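Long-range contacts in glutathione S-transferase domain (Xanthobacter autotrophicus, PDB 4HZ2), which binds glutathione and is probably a transferase of the glutathione S-transferase family: residues 23-28 with 48-53; 33-38 with 183-188; 41-46 with 214-219. All blocks are in the same frame, centred on the assembly; numbering follows the deposited sequence.

Contact 1 of 3, residues 23-28 with 48-53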
loop_
_atom_site.group_PDB
_atom_site.type_symbol
_atom_site.label_atom_id
_atom_site.label_comp_id
_atom_site.label_asym_id
_atom_site.label_seq_id
_atom_site.Cartn_x
_atom_site.Cartn_y
_atom_site.Cartn_z
ATOM N N MET B 23 25.224 6.356 5.205
ATOM C CA MET B 23 23.802 5.967 5.173
ATOM C C MET B 23 23.315 5.388 6.508
ATOM O O MET B 23 24.038 4.626 7.146
ATOM C CB MET B 23 23.580 4.971 4.037
ATOM C CG MET B 23 22.133 4.665 3.712
ATOM S SD MET B 23 21.997 3.496 2.344
ATOM C CE MET B 23 22.459 4.482 0.927
ATOM N N ARG B 24 22.095 5.752 6.918
ATOM C CA ARG B 24 21.521 5.313 8.203
ATOM C C ARG B 24 20.154 4.698 7.984
ATOM O O ARG B 24 19.392 5.180 7.159
ATOM C CB ARG B 24 21.363 6.499 9.183
ATOM C CG ARG B 24 22.591 6.827 10.014
ATOM C CD ARG B 24 22.447 8.145 10.773
ATOM N NE ARG B 24 22.880 9.277 9.960
ATOM C CZ ARG B 24 22.137 10.351 9.708
ATOM N NH1 ARG B 24 20.923 10.462 10.230
ATOM N NH2 ARG B 24 22.613 11.326 8.946
ATOM N N ILE B 25 19.837 3.615 8.688
ATOM C CA ILE B 25 18.447 3.132 8.731
ATOM C C ILE B 25 17.918 3.374 10.148
ATOM O O ILE B 25 18.485 2.867 11.135
ATOM C CB ILE B 25 18.286 1.624 8.442
ATOM C CG1 ILE B 25 18.932 1.216 7.122
ATOM C CG2 ILE B 25 16.808 1.206 8.453
ATOM C CD1 ILE B 25 18.798 -0.281 6.833
ATOM N N TYR B 26 16.840 4.143 10.247
ATOM C CA TYR B 26 16.091 4.241 11.507
ATOM C C TYR B 26 15.074 3.121 11.503
ATOM O O TYR B 26 14.229 3.064 10.603
ATOM C CB TYR B 26 15.383 5.593 11.612
ATOM C CG TYR B 26 16.362 6.731 11.750
ATOM C CD1 TYR B 26 17.069 7.215 10.642
ATOM C CD2 TYR B 26 16.590 7.314 12.988
ATOM C CE1 TYR B 26 17.988 8.243 10.784
ATOM C CE2 TYR B 26 17.497 8.338 13.140
ATOM C CZ TYR B 26 18.190 8.796 12.038
ATOM O OH TYR B 26 19.077 9.819 12.231
ATOM N N GLY B 27 15.164 2.235 12.498
ATOM C CA GLY B 27 14.276 1.081 12.544
ATOM C C GLY B 27 14.134 0.462 13.914
ATOM O O GLY B 27 14.785 0.876 14.871
ATOM N N MET B 28 13.263 -0.541 13.999
ATOM C CA MET B 28 13.007 -1.274 15.225
ATOM C C MET B 28 13.438 -2.711 14.988
ATOM O O MET B 28 13.002 -3.340 14.030
ATOM C CB MET B 28 11.506 -1.240 15.544
ATOM C CG MET B 28 10.982 0.139 15.880
ATOM S SD MET B 28 9.179 0.106 16.000
ATOM C CE MET B 28 8.836 1.861 16.155
ATOM N N PHE B 48 25.474 0.542 5.715
ATOM C CA PHE B 48 24.607 1.454 6.461
ATOM C C PHE B 48 24.834 1.315 7.957
ATOM O O PHE B 48 25.355 0.297 8.426
ATOM C CB PHE B 48 23.121 1.214 6.146
ATOM C CG PHE B 48 22.674 -0.205 6.379
ATOM C CD1 PHE B 48 22.798 -1.169 5.382
ATOM C CD2 PHE B 48 22.152 -0.587 7.606
ATOM C CE1 PHE B 48 22.394 -2.481 5.605
ATOM C CE2 PHE B 48 21.762 -1.899 7.834
ATOM C CZ PHE B 48 21.878 -2.844 6.831
ATOM N N GLU B 49 24.463 2.360 8.691
ATOM C CA GLU B 49 24.442 2.333 10.142
ATOM C C GLU B 49 22.993 2.183 10.602
ATOM O O GLU B 49 22.103 2.886 10.118
ATOM C CB GLU B 49 25.036 3.636 10.681
ATOM C CG GLU B 49 24.689 3.960 12.125
ATOM C CD GLU B 49 25.279 5.290 12.584
ATOM O OE1 GLU B 49 26.149 5.844 11.871
ATOM O OE2 GLU B 49 24.878 5.781 13.666
ATOM N N TRP B 50 22.759 1.269 11.541
ATOM C CA TRP B 50 21.448 1.088 12.139
ATOM C C TRP B 50 21.251 1.999 13.357
ATOM O O TRP B 50 22.130 2.082 14.233
ATOM C CB TRP B 50 21.299 -0.368 12.565
ATOM C CG TRP B 50 19.987 -0.713 13.187
ATOM C CD1 TRP B 50 19.666 -0.669 14.511
ATOM C CD2 TRP B 50 18.817 -1.173 12.502
ATOM N NE1 TRP B 50 18.364 -1.064 14.695
ATOM C CE2 TRP B 50 17.820 -1.382 13.478
ATOM C CE3 TRP B 50 18.512 -1.421 11.157
ATOM C CZ2 TRP B 50 16.544 -1.839 13.156
ATOM C CZ3 TRP B 50 17.234 -1.885 10.839
ATOM C CH2 TRP B 50 16.272 -2.083 11.834
ATOM N N VAL B 51 20.098 2.672 13.393
ATOM C CA VAL B 51 19.701 3.520 14.509
ATOM C C VAL B 51 18.409 2.972 15.109
ATOM O O VAL B 51 17.320 3.135 14.537
ATOM C CB VAL B 51 19.474 4.978 14.070
ATOM C CG1 VAL B 51 19.192 5.860 15.288
ATOM C CG2 VAL B 51 20.675 5.487 13.289
ATOM N N GLU B 52 18.538 2.291 16.240
ATOM C CA GLU B 52 17.378 1.723 16.927
ATOM C C GLU B 52 16.471 2.860 17.387
ATOM O O GLU B 52 16.899 3.760 18.135
ATOM C CB GLU B 52 17.820 0.853 18.113
ATOM C CG GLU B 52 16.666 0.146 18.796
ATOM C CD GLU B 52 16.056 -0.961 17.947
ATOM O OE1 GLU B 52 16.779 -1.566 17.120
ATOM O OE2 GLU B 52 14.843 -1.228 18.104
ATOM N N THR B 53 15.228 2.837 16.926
ATOM C CA THR B 53 14.290 3.935 17.127
ATOM C C THR B 53 13.080 3.407 17.865
ATOM O O THR B 53 12.495 2.413 17.452
ATOM C CB THR B 53 13.861 4.531 15.765
ATOM O OG1 THR B 53 15.023 5.029 15.086
ATOM C CG2 THR B 53 12.882 5.685 15.932
#
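Met23, Ile25 and Gly27 meet Glu49, Val51 and Thr53 through five backbone hydrogen bonds, which make 24-27 and 49-52 parallel neighbours. Val51 N lies 2.8 Å from Ile25 O. The bond from Gly27 N to Val51 O is longer, at 3.1 Å.

On the face that carries Ile25 and Trp50, the delta methyl of Ile25 reaches over the Phe48 ring in a CH-pi contact, with Ile25 CD1 3.5 Å from Phe48 CD2. The other branch of Ile25 turns to the indole, where Ile25 CG2 lies 3.9 Å from Trp50 CZ3. CG of Trp50 stands opposite its own backbone N (chi1 -179°), and the indole reaches across to the glycine, with Trp50 CZ2 3.4 Å from Gly27 C. A beta carbon on Gly27 would collide with this ring. Trp50 NE1 donates to Glu52 OE1 at 2.9 Å, nearly in the ring plane, which helps to set the rotation of the indole. Glu52 OE2 takes a second bond, from Asn29 N. An alanine in place of Trp50 would probably open a gap beside Ile25 and Gly27 and would leave Glu52 OE1 without its indole donor.

On the other face, Val51 CB lies over the Tyr26 ring, and Thr53 OG1 meets the ring edge 3.5 Å from Tyr26 CD2.

Helix 32-43 backs the first face, with Leu41 on Ile25 and Cys34 on Trp50. Phe65 and Leu68 of helix 63-68 touch Tyr26. Strand 24-27 is also bonded to 76-78. This is the beta-alpha-beta unit of the thioredoxin-like domain. Met28, just after strand 24-27, touches glutathione. The backbone bonds set the parallel register; apolar and aromatic contacts dominate beside helix 32-43, while the Tyr26 face mixes Val51 with polar and charged side chains.

Contact 2 of 3, residues 33-38 with 183-188. With GSH (glutathione), chain F.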
loop_
_atom_site.group_PDB
_atom_site.type_symbol
_atom_site.label_atom_id
_atom_site.label_comp_id
_atom_site.label_asym_id
_atom_site.label_seq_id
_atom_site.Cartn_x
_atom_site.Cartn_y
_atom_site.Cartn_z
ATOM N N ASN B 33 8.957 -4.667 8.357
ATOM C CA ASN B 33 9.090 -3.518 7.430
ATOM C C ASN B 33 10.515 -2.975 7.434
ATOM O O ASN B 33 11.041 -2.604 6.377
ATOM C CB ASN B 33 8.068 -2.418 7.726
ATOM C CG ASN B 33 6.649 -2.851 7.377
ATOM O OD1 ASN B 33 6.418 -3.459 6.323
ATOM N ND2 ASN B 33 5.691 -2.572 8.272
ATOM N N CYS B 34 11.150 -2.971 8.604
ATOM C CA CYS B 34 12.533 -2.510 8.709
ATOM C C CYS B 34 13.485 -3.534 8.101
ATOM O O CYS B 34 14.463 -3.155 7.450
ATOM C CB CYS B 34 12.869 -2.232 10.179
ATOM S SG CYS B 34 11.874 -0.828 10.805
ATOM N N TRP B 35 13.181 -4.826 8.276
ATOM C CA TRP B 35 13.939 -5.875 7.615
ATOM C C TRP B 35 13.991 -5.649 6.081
ATOM O O TRP B 35 15.036 -5.899 5.452
ATOM C CB TRP B 35 13.377 -7.273 7.971
ATOM C CG TRP B 35 13.978 -8.399 7.206
ATOM C CD1 TRP B 35 15.029 -9.208 7.592
ATOM C CD2 TRP B 35 13.561 -8.873 5.915
ATOM N NE1 TRP B 35 15.295 -10.138 6.605
ATOM C CE2 TRP B 35 14.401 -9.959 5.574
ATOM C CE3 TRP B 35 12.567 -8.471 5.004
ATOM C CZ2 TRP B 35 14.270 -10.655 4.368
ATOM C CZ3 TRP B 35 12.438 -9.167 3.802
ATOM C CH2 TRP B 35 13.284 -10.249 3.500
ATOM N N LYS B 36 12.872 -5.219 5.471
ATOM C CA LYS B 36 12.848 -4.997 4.011
ATOM C C LYS B 36 13.967 -4.035 3.624
ATOM O O LYS B 36 14.679 -4.255 2.634
ATOM C CB LYS B 36 11.531 -4.385 3.521
ATOM C CG LYS B 36 10.309 -5.306 3.694
ATOM C CD LYS B 36 9.025 -4.516 3.506
ATOM C CE LYS B 36 7.753 -5.294 3.778
ATOM N NZ LYS B 36 6.561 -4.403 3.627
ATOM N N ALA B 37 14.074 -2.953 4.395
ATOM C CA ALA B 37 15.043 -1.907 4.076
ATOM C C ALA B 37 16.466 -2.448 4.244
ATOM O O ALA B 37 17.303 -2.292 3.340
ATOM C CB ALA B 37 14.847 -0.645 4.933
ATOM N N ALA B 38 16.761 -3.065 5.391
ATOM C CA ALA B 38 18.104 -3.609 5.605
ATOM C C ALA B 38 18.441 -4.661 4.540
ATOM O O ALA B 38 19.578 -4.705 4.012
ATOM C CB ALA B 38 18.255 -4.187 7.008
ATOM N N LEU B 183 6.758 -9.723 0.619
ATOM C CA LEU B 183 5.828 -10.663 1.273
ATOM C C LEU B 183 6.558 -11.654 2.185
ATOM O O LEU B 183 5.951 -12.220 3.113
ATOM C CB LEU B 183 4.925 -11.362 0.246
ATOM C CG LEU B 183 3.798 -10.407 -0.219
ATOM C CD1 LEU B 183 3.342 -10.665 -1.645
ATOM C CD2 LEU B 183 2.616 -10.381 0.747
ATOM N N PHE B 184 7.859 -11.842 1.954
ATOM C CA PHE B 184 8.647 -12.721 2.810
ATOM C C PHE B 184 8.844 -12.093 4.193
ATOM O O PHE B 184 8.867 -12.796 5.214
ATOM C CB PHE B 184 9.981 -13.033 2.152
ATOM C CG PHE B 184 10.873 -13.950 2.944
ATOM C CD1 PHE B 184 10.834 -15.327 2.731
ATOM C CD2 PHE B 184 11.792 -13.435 3.890
ATOM C CE1 PHE B 184 11.694 -16.168 3.413
ATOM C CE2 PHE B 184 12.647 -14.282 4.571
ATOM C CZ PHE B 184 12.584 -15.652 4.342
ATOM N N ALA B 185 8.966 -10.759 4.219
ATOM C CA ALA B 185 9.317 -10.015 5.432
ATOM C C ALA B 185 8.543 -10.512 6.654
ATOM O O ALA B 185 9.140 -10.845 7.672
ATOM C CB ALA B 185 9.088 -8.514 5.203
ATOM N N TYR B 186 7.212 -10.525 6.572
ATOM C CA TYR B 186 6.412 -11.053 7.681
ATOM C C TYR B 186 5.999 -12.507 7.519
ATOM O O TYR B 186 5.814 -13.206 8.516
ATOM C CB TYR B 186 5.176 -10.174 7.927
ATOM C CG TYR B 186 5.565 -8.838 8.513
ATOM C CD1 TYR B 186 5.876 -8.708 9.868
ATOM C CD2 TYR B 186 5.637 -7.714 7.709
ATOM C CE1 TYR B 186 6.212 -7.479 10.419
ATOM C CE2 TYR B 186 5.986 -6.487 8.244
ATOM C CZ TYR B 186 6.280 -6.384 9.595
ATOM O OH TYR B 186 6.631 -5.159 10.125
ATOM N N THR B 187 5.851 -12.972 6.276
ATOM C CA THR B 187 5.345 -14.343 6.085
ATOM C C THR B 187 6.317 -15.348 6.674
ATOM O O THR B 187 5.883 -16.387 7.221
ATOM C CB THR B 187 5.031 -14.670 4.607
ATOM O OG1 THR B 187 4.132 -13.680 4.087
ATOM C CG2 THR B 187 4.341 -16.035 4.481
ATOM N N HIS B 188 7.621 -15.087 6.581
ATOM C CA HIS B 188 8.590 -16.076 7.113
ATOM C C HIS B 188 8.481 -16.243 8.624
ATOM O O HIS B 188 8.907 -17.256 9.170
ATOM C CB HIS B 188 10.044 -15.844 6.649
ATOM C CG HIS B 188 10.830 -14.838 7.444
ATOM N ND1 HIS B 188 10.642 -13.470 7.318
ATOM C CD2 HIS B 188 11.878 -14.999 8.297
ATOM C CE1 HIS B 188 11.532 -12.836 8.076
ATOM N NE2 HIS B 188 12.286 -13.741 8.690
HETATM N N1 GSH F . 3.480 1.729 5.255
HETATM C CA1 GSH F . 4.624 1.712 6.235
HETATM C C1 GSH F . 5.815 0.972 5.672
HETATM O O11 GSH F . 6.971 1.440 5.868
HETATM O O12 GSH F . 5.616 -0.113 5.032
HETATM C CB1 GSH F . 4.226 1.075 7.563
HETATM C CG1 GSH F . 5.424 1.107 8.490
HETATM C CD1 GSH F . 5.035 0.884 9.934
HETATM O OE1 GSH F . 3.891 0.524 10.225
HETATM N N2 GSH F . 6.015 1.086 10.835
HETATM C CA2 GSH F . 5.799 0.849 12.262
HETATM C C2 GSH F . 5.916 2.133 13.041
HETATM O O2 GSH F . 6.808 2.962 12.765
HETATM C CB2 GSH F . 6.710 -0.318 12.739
HETATM S SG2 GSH F . 6.634 -1.869 11.736
HETATM N N3 GSH F . 5.030 2.346 14.021
HETATM C CA3 GSH F . 4.425 3.656 14.254
HETATM C C3 GSH F . 4.810 4.319 15.559
HETATM O O31 GSH F . 4.446 5.503 15.756
HETATM O O32 GSH F . 5.474 3.666 16.393
#
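Asn33 and Tyr186 meet where helix 32-43 of the thioredoxin-like domain crosses helix 178-187 of the all-helical domain. This is the domain interface of a glutathione S-transferase. The local axes pass 8.7 Å apart at 135°.

The Asn33 amide and the Tyr186 ring cross at about a right angle, their planes 76° apart, and Asn33 CG lies at the ring edge. Asn33 N, near the start of its helix, donates to Tyr186 OH at 3.0 Å. Tyr186 OH also lies 3.7 Å from glutathione SG2, as does Asn33 ND2, so the pair borders the thiol. The amide is held from both ends: ND2 bonds to Glu124, and Lys36 NZ donates to Asn33 OD1 at 2.9 Å, nearly in line with the C=O. Lys36 NZ also makes a salt bridge to Glu119 and hydrogen bonds to Asn89 and Ser88. Its extended chain runs alongside Ala185, with Lys36 CG 3.7 Å from Ala185 CB.

The second half of the contact is an aromatic cluster of Trp35, Phe184 and His188. With chi1 at 173° the Trp35 side chain swings away from its backbone N and carries the indole to the other helix. There Trp35 CE3 lies 3.5 Å from Ala185 CB, and Trp35 CH2 lies 3.5 Å from Phe184 CD2. The six-membered ring of Trp35 and the Phe184 ring are oblique to each other. Trp35 NE1 bonds to Asn217 O. Phe184 CE2 lies over a face of the His188 ring. His188 ND1 donates to Phe184 O at 2.8 Å, and His188 N reaches the same oxygen from the opposite face of its carbonyl plane.

Contact 3 of 3, residues 41-46 with 214-219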
loop_
_atom_site.group_PDB
_atom_site.type_symbol
_atom_site.label_atom_id
_atom_site.label_comp_id
_atom_site.label_asym_id
_atom_site.label_seq_id
_atom_site.Cartn_x
_atom_site.Cartn_y
_atom_site.Cartn_z
ATOM N N LEU B 41 19.185 -3.113 1.069
ATOM C CA LEU B 41 20.492 -2.415 1.131
ATOM C C LEU B 41 21.669 -3.394 1.098
ATOM O O LEU B 41 22.669 -3.197 0.384
ATOM C CB LEU B 41 20.577 -1.505 2.359
ATOM C CG LEU B 41 19.664 -0.290 2.289
ATOM C CD1 LEU B 41 19.797 0.571 3.534
ATOM C CD2 LEU B 41 19.993 0.533 1.055
ATOM N N SER B 42 21.550 -4.474 1.856
ATOM C CA SER B 42 22.622 -5.455 1.880
ATOM C C SER B 42 22.727 -6.175 0.528
ATOM O O SER B 42 23.843 -6.383 0.031
ATOM C CB SER B 42 22.478 -6.434 3.063
ATOM O OG SER B 42 21.420 -7.361 2.882
ATOM N N LEU B 43 21.585 -6.524 -0.080
ATOM C CA LEU B 43 21.575 -7.214 -1.383
ATOM C C LEU B 43 22.194 -6.358 -2.491
ATOM O O LEU B 43 22.776 -6.873 -3.456
ATOM C CB LEU B 43 20.143 -7.620 -1.786
ATOM C CG LEU B 43 19.590 -8.794 -0.981
ATOM C CD1 LEU B 43 18.085 -8.918 -1.197
ATOM C CD2 LEU B 43 20.316 -10.077 -1.393
ATOM N N THR B 44 22.072 -5.042 -2.362
ATOM C CA THR B 44 22.541 -4.161 -3.430
ATOM C C THR B 44 23.874 -3.494 -3.062
ATOM O O THR B 44 24.330 -2.574 -3.743
ATOM C CB THR B 44 21.486 -3.100 -3.801
ATOM O OG1 THR B 44 21.167 -2.317 -2.640
ATOM C CG2 THR B 44 20.230 -3.778 -4.360
ATOM N N GLY B 45 24.512 -3.975 -1.992
ATOM C CA GLY B 45 25.909 -3.605 -1.736
ATOM C C GLY B 45 26.100 -2.319 -0.962
ATOM O O GLY B 45 27.189 -1.756 -0.963
ATOM N N HIS B 46 25.050 -1.846 -0.299
ATOM C CA HIS B 46 25.156 -0.601 0.458
ATOM C C HIS B 46 25.504 -0.850 1.918
ATOM O O HIS B 46 24.820 -1.622 2.593
ATOM C CB HIS B 46 23.846 0.196 0.387
ATOM C CG HIS B 46 23.549 0.739 -0.973
ATOM N ND1 HIS B 46 22.716 0.094 -1.860
ATOM C CD2 HIS B 46 23.993 1.853 -1.607
ATOM C CE1 HIS B 46 22.644 0.792 -2.979
ATOM N NE2 HIS B 46 23.415 1.861 -2.855
ATOM N N PRO B 214 21.089 -16.655 -1.971
ATOM C CA PRO B 214 22.280 -16.011 -1.433
ATOM C C PRO B 214 21.988 -14.609 -0.887
ATOM O O PRO B 214 21.271 -13.822 -1.513
ATOM C CB PRO B 214 23.225 -15.925 -2.651
ATOM C CG PRO B 214 22.748 -16.973 -3.592
ATOM C CD PRO B 214 21.262 -17.078 -3.367
ATOM N N GLY B 215 22.502 -14.312 0.302
ATOM C CA GLY B 215 22.346 -12.971 0.866
ATOM C C GLY B 215 21.098 -12.719 1.696
ATOM O O GLY B 215 20.996 -11.661 2.323
ATOM N N ILE B 216 20.157 -13.672 1.726
ATOM C CA ILE B 216 18.934 -13.505 2.503
ATOM C C ILE B 216 19.152 -13.966 3.944
ATOM O O ILE B 216 19.675 -15.067 4.188
ATOM C CB ILE B 216 17.737 -14.293 1.877
ATOM C CG1 ILE B 216 17.472 -13.808 0.451
ATOM C CG2 ILE B 216 16.490 -14.172 2.732
ATOM C CD1 ILE B 216 17.007 -12.378 0.341
ATOM N N ASN B 217 18.752 -13.109 4.884
ATOM C CA ASN B 217 18.837 -13.378 6.309
ATOM C C ASN B 217 17.453 -13.361 6.946
ATOM O O ASN B 217 16.597 -12.573 6.558
ATOM C CB ASN B 217 19.689 -12.294 6.973
ATOM C CG ASN B 217 20.909 -11.951 6.141
ATOM O OD1 ASN B 217 21.809 -12.797 6.004
ATOM N ND2 ASN B 217 20.951 -10.720 5.564
ATOM N N LEU B 218 17.253 -14.223 7.934
ATOM C CA LEU B 218 15.989 -14.307 8.647
ATOM C C LEU B 218 15.943 -13.378 9.847
ATOM O O LEU B 218 16.992 -13.033 10.423
ATOM C CB LEU B 218 15.756 -15.740 9.121
ATOM C CG LEU B 218 15.987 -16.853 8.092
ATOM C CD1 LEU B 218 15.745 -18.239 8.690
ATOM C CD2 LEU B 218 15.066 -16.631 6.885
ATOM N N ILE B 219 14.735 -12.958 10.217
ATOM C CA ILE B 219 14.538 -12.302 11.508
ATOM C C ILE B 219 14.543 -13.396 12.584
ATOM O O ILE B 219 13.738 -14.352 12.533
ATOM C CB ILE B 219 13.205 -11.497 11.557
ATOM C CG1 ILE B 219 13.147 -10.481 10.410
ATOM C CG2 ILE B 219 13.040 -10.812 12.924
ATOM C CD1 ILE B 219 11.795 -9.772 10.291
HETATM O O HOH W 1 22.480 -9.602 1.487
#
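The Schellman motif that ends helix 32-43 lies beside the loop 214-219, and Leu43 of that helix end packs against Pro214, Gly215 and Ile216. In the motif His46 N bonds to Leu41 O at 2.8 Å, and Gly45 N bonds to Ser42 O at 3.2 Å. Gly45 has the positive phi of the C-prime position. His46 ND1 adds a bond to Thr44 OG1, which lies nearly in the imidazole plane.

Leu43 carries the contact through both its methyls. Leu43 CD1 meets Ile216 CD1 at 3.9 Å, the two chains passing at a slant. The other methyl faces backbone: Leu43 CD2 lies 3.9 Å from Pro214 O and a little farther from Gly215 O. Chi1 of Leu43 (-73°) keeps CG beside the backbone N, and the branched end reaches nearer the loop than CB. A beta carbon on Gly215 would run into Leu43 CD2, and the backbone angles of Gly215 would also press it on the preceding carbonyl.

No direct hydrogen bond joins the two segments. One water bridges them. It donates to Gly215 O at 2.7 Å and lies 2.8 Å from Ser42 OG. Ser42 has a second conformer, so this link is less certain. Ser42 OG is also bonded to Gln39 O, and the Gln39 side chain holds the loop more directly: Gln39 NE2 bonds to Gly215 O and Gln39 OE1 to Asn217 N.

The patch lies at the surface, away from the glutathione site. Leu181 of helix 178-187 touches both Leu43 and Ile216, Trp101 also packs on Leu43, and Leu41 faces Met23 and Phe48 beside the sheet.

In the fold
From the N terminus, strand 24-27 leads into helix 32-43 and then strand 49-52. Contact 1 closes this short beta-alpha-beta loop of 19 intervening residues. Contacts 2 and 3 start from the helix inside that loop and reach far along the chain, closing loops of 144 and 167 residues. Each of the three pairs crosses the other two. The helix therefore has two roles: Leu41, Ala38 and Cys34 pack on the strands of contact 1, while Trp35 and Leu43 look to the C-terminal domain. Contacts 2 and 3 are joined by Trp35 to Asn217 and His188 to Ile219, tying helix 32-43, the end of helix 178-187 and the loop 214-219 together.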